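Local coordinates for protein 3-carboxy-cis,cis-muconate cycloisomerase (Acinetobacter calcoaceticus, PDB 1Q5N) that is a cycloisomerase of the lyase superfamily related to adenylosuccinate lyase, built largely of helices and assembled from four chains, at residues 16-21 with 334-339. Residues are numbered along the deposited sequence; the frame is centred on the assembly and turned at random.
Sequences DVTEIF and IFQLTA
Val17 packs on Ala339 and Phe335 where the short helix 15-20 lies against the long helix 323-351 of the mostly helical lyase fold. The two segments run nearly antiparallel, at 169°, with axes 9.1 Å apart at their closest. Both methyls of Val17 face the long helix. CG2 meets the CB of Ala339 at 3.5 Å. CG1 stands anti to the backbone N (chi1 170°), which sets it over the preceding turn of the long helix, 4.0 Å from the CB of Phe335. The methyl of Ala339 also lies near CB of Val17.

Phe21, just past the end of its helix, extends the apolar patch. Its side chain crosses that of Phe335 at about a right angle, although the ring planes are inclined by only 32°. The rings meet obliquely, with CZ of Phe21 3.7 Å from CD2 of Phe335. CE2 of Phe21 also rests near the CB of Phe335. Beyond this pair, Phe335 continues onto Ala125 of helix 110-146 and Ile240 and Leu244 of helix 235-261, so the patch joins the helical core.

On another flank, the Gln336 side chain is extended beyond CG and crosses that of Thr18 at about a right angle. CG of Gln336 lies 3.8 Å from Thr18 OG1 and 4.0 Å from CG1 of Val17. Thr18 OG1 is hydrogen-bonded to the backbone O of Gln14, and Tyr13 touches both Thr18 and Gln336.

Within the long helix, Ile334 O is gripped twice. Thr338 N and Thr338 OG1 approach it from opposite faces of the carbonyl plane, and the hydroxyl bond from Thr338 OG1 to Ile334 O measures 2.8 Å.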
ATOM      1  N   ASP A  16      23.604  -4.416 -13.467  1.00 39.63           N
ATOM      2  CA  ASP A  16      23.090  -4.493 -14.838  1.00 40.83           C
ATOM      3  C   ASP A  16      21.625  -4.008 -15.009  1.00 40.59           C
ATOM      4  O   ASP A  16      21.298  -3.283 -15.960  1.00 41.72           O
ATOM      5  CB  ASP A  16      23.244  -5.933 -15.373  1.00 43.53           C
ATOM      6  CG  ASP A  16      24.683  -6.489 -15.172  1.00 48.29           C
ATOM      7  OD1 ASP A  16      25.670  -5.797 -15.543  1.00 48.68           O
ATOM      8  OD2 ASP A  16      24.822  -7.619 -14.619  1.00 52.20           O
ATOM      9  N   VAL A  17      20.740  -4.372 -14.082  1.00 38.31           N
ATOM     10  CA  VAL A  17      19.366  -3.937 -14.190  1.00 36.93           C
ATOM     11  C   VAL A  17      19.291  -2.413 -13.966  1.00 36.59           C
ATOM     12  O   VAL A  17      18.516  -1.749 -14.596  1.00 36.28           O
ATOM     13  CB  VAL A  17      18.469  -4.765 -13.225  1.00 36.18           C
ATOM     14  CG1 VAL A  17      17.047  -4.175 -13.133  1.00 31.03           C
ATOM     15  CG2 VAL A  17      18.437  -6.217 -13.717  1.00 33.12           C
ATOM     16  N   THR A  18      20.115  -1.861 -13.090  1.00 36.94           N
ATOM     17  CA  THR A  18      20.145  -0.414 -12.880  1.00 38.57           C
ATOM     18  C   THR A  18      20.584   0.338 -14.172  1.00 39.09           C
ATOM     19  O   THR A  18      20.104   1.443 -14.474  1.00 37.26           O
ATOM     20  CB  THR A  18      21.120  -0.064 -11.711  1.00 38.45           C
ATOM     21  OG1 THR A  18      20.526  -0.513 -10.503  1.00 42.56           O
ATOM     22  CG2 THR A  18      21.345   1.435 -11.569  1.00 38.55           C
ATOM     23  N   GLU A  19      21.505  -0.268 -14.918  1.00 40.13           N
ATOM     24  CA  GLU A  19      21.983   0.333 -16.153  1.00 41.79           C
ATOM     25  C   GLU A  19      20.867   0.310 -17.194  1.00 39.82           C
ATOM     26  O   GLU A  19      20.692   1.284 -17.917  1.00 39.29           O
ATOM     27  CB  GLU A  19      23.195  -0.434 -16.683  1.00 47.47           C
ATOM     28  CG  GLU A  19      24.323   0.477 -17.182  1.00 57.88           C
ATOM     29  CD  GLU A  19      25.580  -0.330 -17.570  1.00 65.22           C
ATOM     30  OE1 GLU A  19      26.254  -0.925 -16.647  1.00 65.46           O
ATOM     31  OE2 GLU A  19      25.872  -0.363 -18.814  1.00 68.18           O
ATOM     32  N   ILE A  20      20.116  -0.793 -17.274  1.00 36.30           N
ATOM     33  CA  ILE A  20      19.042  -0.859 -18.244  1.00 36.57           C
ATOM     34  C   ILE A  20      18.012   0.264 -18.037  1.00 36.75           C
ATOM     35  O   ILE A  20      17.427   0.749 -19.015  1.00 37.31           O
ATOM     36  CB  ILE A  20      18.342  -2.253 -18.215  1.00 37.86           C
ATOM     37  CG1 ILE A  20      19.257  -3.282 -18.888  1.00 39.19           C
ATOM     38  CG2 ILE A  20      16.996  -2.231 -18.954  1.00 36.26           C
ATOM     39  CD1 ILE A  20      18.812  -4.710 -18.643  1.00 40.84           C
ATOM     40  N   PHE A  21      17.825   0.693 -16.783  1.00 35.43           N
ATOM     41  CA  PHE A  21      16.866   1.755 -16.432  1.00 34.09           C
ATOM     42  C   PHE A  21      17.461   3.122 -16.197  1.00 33.68           C
ATOM     43  O   PHE A  21      16.778   4.035 -15.724  1.00 35.75           O
ATOM     44  CB  PHE A  21      16.020   1.325 -15.216  1.00 32.60           C
ATOM     45  CG  PHE A  21      15.008   0.227 -15.545  1.00 32.30           C
ATOM     46  CD1 PHE A  21      13.831   0.524 -16.241  1.00 31.46           C
ATOM     47  CD2 PHE A  21      15.269  -1.113 -15.221  1.00 31.52           C
ATOM     48  CE1 PHE A  21      12.912  -0.512 -16.628  1.00 31.02           C
ATOM     49  CE2 PHE A  21      14.361  -2.161 -15.603  1.00 30.63           C
ATOM     50  CZ  PHE A  21      13.193  -1.857 -16.302  1.00 28.94           C
ATOM     51  N   ILE A 334      10.774  -1.593  -8.950  1.00 30.02           N
ATOM     52  CA  ILE A 334      10.427  -2.992  -8.653  1.00 28.03           C
ATOM     53  C   ILE A 334      11.469  -3.937  -9.275  1.00 29.26           C
ATOM     54  O   ILE A 334      11.974  -4.828  -8.600  1.00 29.23           O
ATOM     55  CB  ILE A 334       9.000  -3.318  -9.165  1.00 28.38           C
ATOM     56  CG1 ILE A 334       8.041  -2.374  -8.465  1.00 28.83           C
ATOM     57  CG2 ILE A 334       8.645  -4.819  -8.945  1.00 25.01           C
ATOM     58  CD1 ILE A 334       6.603  -2.615  -8.691  1.00 28.83           C
ATOM     59  N   PHE A 335      11.800  -3.745 -10.554  1.00 28.66           N
ATOM     60  CA  PHE A 335      12.844  -4.549 -11.195  1.00 28.30           C
ATOM     61  C   PHE A 335      14.203  -4.450 -10.467  1.00 27.89           C
ATOM     62  O   PHE A 335      14.889  -5.442 -10.214  1.00 26.24           O
ATOM     63  CB  PHE A 335      13.074  -4.070 -12.629  1.00 29.03           C
ATOM     64  CG  PHE A 335      12.358  -4.886 -13.660  1.00 28.61           C
ATOM     65  CD1 PHE A 335      12.815  -6.174 -13.975  1.00 29.05           C
ATOM     66  CD2 PHE A 335      11.265  -4.332 -14.370  1.00 27.90           C
ATOM     67  CE1 PHE A 335      12.215  -6.927 -14.985  1.00 30.42           C
ATOM     68  CE2 PHE A 335      10.641  -5.050 -15.380  1.00 28.43           C
ATOM     69  CZ  PHE A 335      11.116  -6.356 -15.710  1.00 30.90           C
ATOM     70  N   GLN A 336      14.611  -3.231 -10.171  1.00 28.11           N
ATOM     71  CA  GLN A 336      15.880  -3.021  -9.500  1.00 29.17           C
ATOM     72  C   GLN A 336      15.988  -3.649  -8.112  1.00 29.83           C
ATOM     73  O   GLN A 336      17.053  -4.181  -7.773  1.00 31.42           O
ATOM     74  CB  GLN A 336      16.182  -1.532  -9.418  1.00 29.44           C
ATOM     75  CG  GLN A 336      16.813  -1.010 -10.678  1.00 35.05           C
ATOM     76  CD  GLN A 336      16.931   0.500 -10.633  1.00 38.63           C
ATOM     77  OE1 GLN A 336      15.956   1.201 -10.873  1.00 41.49           O
ATOM     78  NE2 GLN A 336      18.100   1.001 -10.290  1.00 37.21           N
ATOM     79  N   LEU A 337      14.908  -3.606  -7.315  1.00 30.09           N
ATOM     80  CA  LEU A 337      14.908  -4.206  -5.977  1.00 29.04           C
ATOM     81  C   LEU A 337      14.875  -5.728  -6.070  1.00 28.91           C
ATOM     82  O   LEU A 337      15.515  -6.421  -5.247  1.00 28.39           O
ATOM     83  CB  LEU A 337      13.717  -3.709  -5.128  1.00 27.99           C
ATOM     84  CG  LEU A 337      13.848  -2.245  -4.695  1.00 30.02           C
ATOM     85  CD1 LEU A 337      12.540  -1.657  -4.281  1.00 29.86           C
ATOM     86  CD2 LEU A 337      14.838  -2.166  -3.560  1.00 29.93           C
ATOM     87  N   THR A 338      14.140  -6.253  -7.056  1.00 27.14           N
ATOM     88  CA  THR A 338      14.029  -7.694  -7.223  1.00 26.64           C
ATOM     89  C   THR A 338      15.379  -8.305  -7.666  1.00 27.62           C
ATOM     90  O   THR A 338      15.829  -9.332  -7.117  1.00 27.19           O
ATOM     91  CB  THR A 338      12.945  -8.053  -8.275  1.00 26.89           C
ATOM     92  OG1 THR A 338      11.682  -7.548  -7.854  1.00 26.18           O
ATOM     93  CG2 THR A 338      12.853  -9.586  -8.470  1.00 25.97           C
ATOM     94  N   ALA A 339      16.019  -7.678  -8.661  1.00 26.67           N
ATOM     95  CA  ALA A 339      17.309  -8.158  -9.173  1.00 26.54           C
ATOM     96  C   ALA A 339      18.333  -7.995  -8.032  1.00 27.54           C
ATOM     97  O   ALA A 339      19.174  -8.871  -7.811  1.00 26.45           O
ATOM     98  CB  ALA A 339      17.731  -7.334 -10.439  1.00 28.62           C
TER